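Local coordinates for exopolygalacturonate lyase (Vibrio vulnificus, PDB 5A29), which probably cleaves polygalacturonate, the backbone of pectin, by metal-assisted beta-elimination as a family 2 polysaccharide lyase, at residues A[85-90]-A[515-520]. Sequence-based numbering, arbitrary orientation. Where two conformers were deposited one is given.
Sequences ANQQNF and ASIDAI
I517 and D518 press against Q87, N89 and F90 from a type I beta turn, S516 to A519. S516 starts this turn and reaches N86 only through a water bridge: S516 OG, 2.8 Å from the water oxygen, donates to it, and the water donates to N86 O. A small hydroxyl suits the place because OG also accepts from D518 N, closing an ST turn. I517 follows with an apolar branch for the buried flank of Q87. I517 CD1 lies 3.7 Å from Q87 CG and also meets F90 CB, while Q87's extended chain (chi2 175°) carries its amide on past this branch to L57 and D59. The carbonyl of I517 approaches F90 obliquely, with I517 O 3.2 Å from F90 CB.

D518 reaches to the start of helix 88-101, whose first backbone N-H groups have no carbonyl of a preceding helical turn to bond to. N89 N donates to D518 OD1 at 2.8 Å, meeting it on the syn side but 28° out of the carboxylate plane. D518 OD2 takes a bond from a water, 2.6 Å away, that also donates to A85 O and accepts from Q88 N. Thus one carboxylate serves two helical N-H groups, one directly and one through water; the helix start would probably favour its negative charge. Further on, A519 O and N89 O share another water, and I520 has P467 and M468 of helix 467-480 as neighbours.

This is N-terminal helix capping by a side chain some 430 residues away in sequence, with Q87 at the N-cap position of helix 88-101. Strand 514-516 pairs antiparallel with strand 60-62, and helix 27-46 packs V43 against both F90 and I517.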
ATOM      1  N   ALA A  85      11.449   6.721  -0.489  1.00 19.42           N
ATOM      2  CA  ALA A  85      10.351   5.739  -0.278  1.00 21.55           C
ATOM      3  C   ALA A  85       8.943   6.348  -0.646  1.00 20.64           C
ATOM      4  O   ALA A  85       7.972   5.614  -0.862  1.00 23.59           O
ATOM      5  CB  ALA A  85      10.345   5.264   1.177  1.00 22.31           C
ATOM      6  N   ASN A  86       8.860   7.687  -0.678  1.00 19.90           N
ATOM      7  CA  ASN A  86       7.625   8.424  -0.992  1.00 21.19           C
ATOM      8  C   ASN A  86       7.595   8.922  -2.471  1.00 25.17           C
ATOM      9  O   ASN A  86       6.878   9.889  -2.776  1.00 28.05           O
ATOM     10  CB  ASN A  86       7.512   9.679  -0.068  1.00 21.60           C
ATOM     11  CG  ASN A  86       7.407   9.305   1.418  1.00 28.87           C
ATOM     12  OD1 ASN A  86       7.228   8.137   1.749  1.00 27.41           O
ATOM     13  ND2 ASN A  86       7.535  10.284   2.307  1.00 29.54           N
ATOM     14  N   GLN A  87       8.475   8.389  -3.316  1.00 22.16           N
ATOM     15  CA  GLN A  87       8.632   8.890  -4.697  1.00 22.72           C
ATOM     16  C   GLN A  87       8.574   7.758  -5.672  1.00 22.62           C
ATOM     17  O   GLN A  87       8.780   7.959  -6.860  1.00 20.90           O
ATOM     18  CB  GLN A  87       9.977   9.594  -4.848  1.00 22.17           C
ATOM     19  CG  GLN A  87      10.074  10.767  -3.855  1.00 23.93           C
ATOM     20  CD  GLN A  87      11.455  11.423  -3.883  1.00 25.77           C
ATOM     21  OE1 GLN A  87      12.297  11.109  -4.731  1.00 27.71           O
ATOM     22  NE2 GLN A  87      11.690  12.303  -2.936  1.00 28.08           N
ATOM     23  N   GLN A  88       8.237   6.549  -5.201  1.00 18.90           N
ATOM     24  CA  GLN A  88       8.243   5.399  -6.137  1.00 20.34           C
ATOM     25  C   GLN A  88       7.169   5.547  -7.218  1.00 19.87           C
ATOM     26  O   GLN A  88       7.343   5.037  -8.346  1.00 20.00           O
ATOM     27  CB  GLN A  88       8.103   4.053  -5.359  1.00 18.79           C
ATOM     28  CG  GLN A  88       9.178   3.906  -4.249  1.00 18.86           C
ATOM     29  CD  GLN A  88      10.552   3.687  -4.880  1.00 19.39           C
ATOM     30  OE1 GLN A  88      10.719   2.753  -5.650  1.00 21.68           O
ATOM     31  NE2 GLN A  88      11.514   4.601  -4.641  1.00 21.68           N
ATOM     32  N   ASN A  89       6.030   6.144  -6.857  1.00 18.06           N
ATOM     33  CA  ASN A  89       4.991   6.316  -7.866  1.00 21.73           C
ATOM     34  C   ASN A  89       5.347   7.369  -8.907  1.00 20.27           C
ATOM     35  O   ASN A  89       4.874   7.296 -10.020  1.00 19.83           O
ATOM     36  CB  ASN A  89       3.653   6.596  -7.264  1.00 22.97           C
ATOM     37  CG  ASN A  89       3.158   5.427  -6.518  1.00 26.52           C
ATOM     38  OD1 ASN A  89       3.100   4.307  -7.067  1.00 23.39           O
ATOM     39  ND2 ASN A  89       2.721   5.668  -5.272  1.00 30.91           N
ATOM     40  N   PHE A  90       6.158   8.336  -8.514  1.00 18.15           N
ATOM     41  CA  PHE A  90       6.702   9.273  -9.514  1.00 20.25           C
ATOM     42  C   PHE A  90       7.682   8.619 -10.478  1.00 20.56           C
ATOM     43  O   PHE A  90       7.636   8.903 -11.681  1.00 18.89           O
ATOM     44  CB  PHE A  90       7.308  10.514  -8.822  1.00 18.68           C
ATOM     45  CG  PHE A  90       7.680  11.616  -9.797  1.00 20.32           C
ATOM     46  CD1 PHE A  90       6.656  12.374 -10.405  1.00 21.48           C
ATOM     47  CD2 PHE A  90       9.008  11.814 -10.191  1.00 22.44           C
ATOM     48  CE1 PHE A  90       6.987  13.368 -11.346  1.00 23.68           C
ATOM     49  CE2 PHE A  90       9.342  12.804 -11.097  1.00 24.79           C
ATOM     50  CZ  PHE A  90       8.322  13.566 -11.697  1.00 23.16           C
ATOM     51  N   ALA A 515       1.444  19.702  -2.399  1.00 19.92           N
ATOM     52  CA  ALA A 515       1.175  18.563  -3.286  1.00 20.52           C
ATOM     53  C   ALA A 515       2.253  17.503  -3.010  1.00 21.32           C
ATOM     54  O   ALA A 515       3.405  17.841  -2.839  1.00 22.37           O
ATOM     55  CB  ALA A 515       1.259  18.987  -4.764  1.00 19.70           C
ATOM     56  N   SER A 516       1.874  16.222  -2.996  1.00 21.52           N
ATOM     57  CA  SER A 516       2.867  15.125  -2.913  1.00 18.70           C
ATOM     58  C   SER A 516       3.236  14.654  -4.294  1.00 17.99           C
ATOM     59  O   SER A 516       2.378  14.431  -5.140  1.00 18.67           O
ATOM     60  CB  SER A 516       2.273  13.902  -2.103  1.00 20.84           C
ATOM     61  OG  SER A 516       3.123  12.785  -2.354  1.00 23.16           O
ATOM     62  N   ILE A 517       4.515  14.441  -4.552  1.00 18.15           N
ATOM     63  CA  ILE A 517       4.874  13.888  -5.848  1.00 20.73           C
ATOM     64  C   ILE A 517       4.655  12.368  -5.947  1.00 22.77           C
ATOM     65  O   ILE A 517       4.952  11.759  -6.976  1.00 28.46           O
ATOM     66  CB  ILE A 517       6.343  14.188  -6.253  1.00 20.80           C
ATOM     67  CG1 ILE A 517       7.377  13.378  -5.427  1.00 22.76           C
ATOM     68  CG2 ILE A 517       6.649  15.664  -6.107  1.00 21.17           C
ATOM     69  CD1 ILE A 517       8.734  13.419  -6.113  1.00 24.33           C
ATOM     70  N   ASP A 518       4.088  11.777  -4.917  1.00 20.13           N
ATOM     71  CA  ASP A 518       3.668  10.353  -5.064  1.00 25.96           C
ATOM     72  C   ASP A 518       2.230  10.192  -5.518  1.00 24.20           C
ATOM     73  O   ASP A 518       1.702   9.115  -5.506  1.00 18.96           O
ATOM     74  CB  ASP A 518       3.860   9.610  -3.736  1.00 26.99           C
ATOM     75  CG  ASP A 518       4.593   8.240  -3.922  1.00 34.83           C
ATOM     76  OD1 ASP A 518       5.366   8.120  -4.920  1.00 30.54           O
ATOM     77  OD2 ASP A 518       4.431   7.344  -3.029  1.00 33.09           O
ATOM     78  N   ALA A 519       1.592  11.280  -5.971  1.00 20.07           N
ATOM     79  CA  ALA A 519       0.212  11.207  -6.510  1.00 20.37           C
ATOM     80  C   ALA A 519       0.090  10.053  -7.563  1.00 17.91           C
ATOM     81  O   ALA A 519       0.966   9.842  -8.428  1.00 20.23           O
ATOM     82  CB  ALA A 519      -0.109  12.554  -7.179  1.00 19.23           C
ATOM     83  N   ILE A 520      -1.030   9.370  -7.542  1.00 16.61           N
ATOM     84  CA  ILE A 520      -1.165   8.258  -8.511  0.50 17.29           C
ATOM     85  C   ILE A 520      -2.010   8.631  -9.732  1.00 17.48           C
ATOM     86  O   ILE A 520      -2.098   7.877 -10.687  1.00 17.87           O
ATOM     87  CB  ILE A 520      -1.776   7.039  -7.842  0.50 18.61           C
ATOM     88  CG1 ILE A 520      -3.138   7.422  -7.288  0.50 16.36           C
ATOM     89  CG2 ILE A 520      -0.824   6.491  -6.769  0.50 21.38           C
ATOM     90  CD1 ILE A 520      -3.966   6.232  -6.974  0.50 20.84           C
TER
HETATM   91  O   HOH W   1       6.357   5.648  -3.003  1.00 27.56           O
HETATM   92  O   HOH W   2       5.793  12.338  -1.761  1.00 26.68           O
HETATM   93  O   HOH W   3       1.899   8.200 -10.485  1.00 24.47           O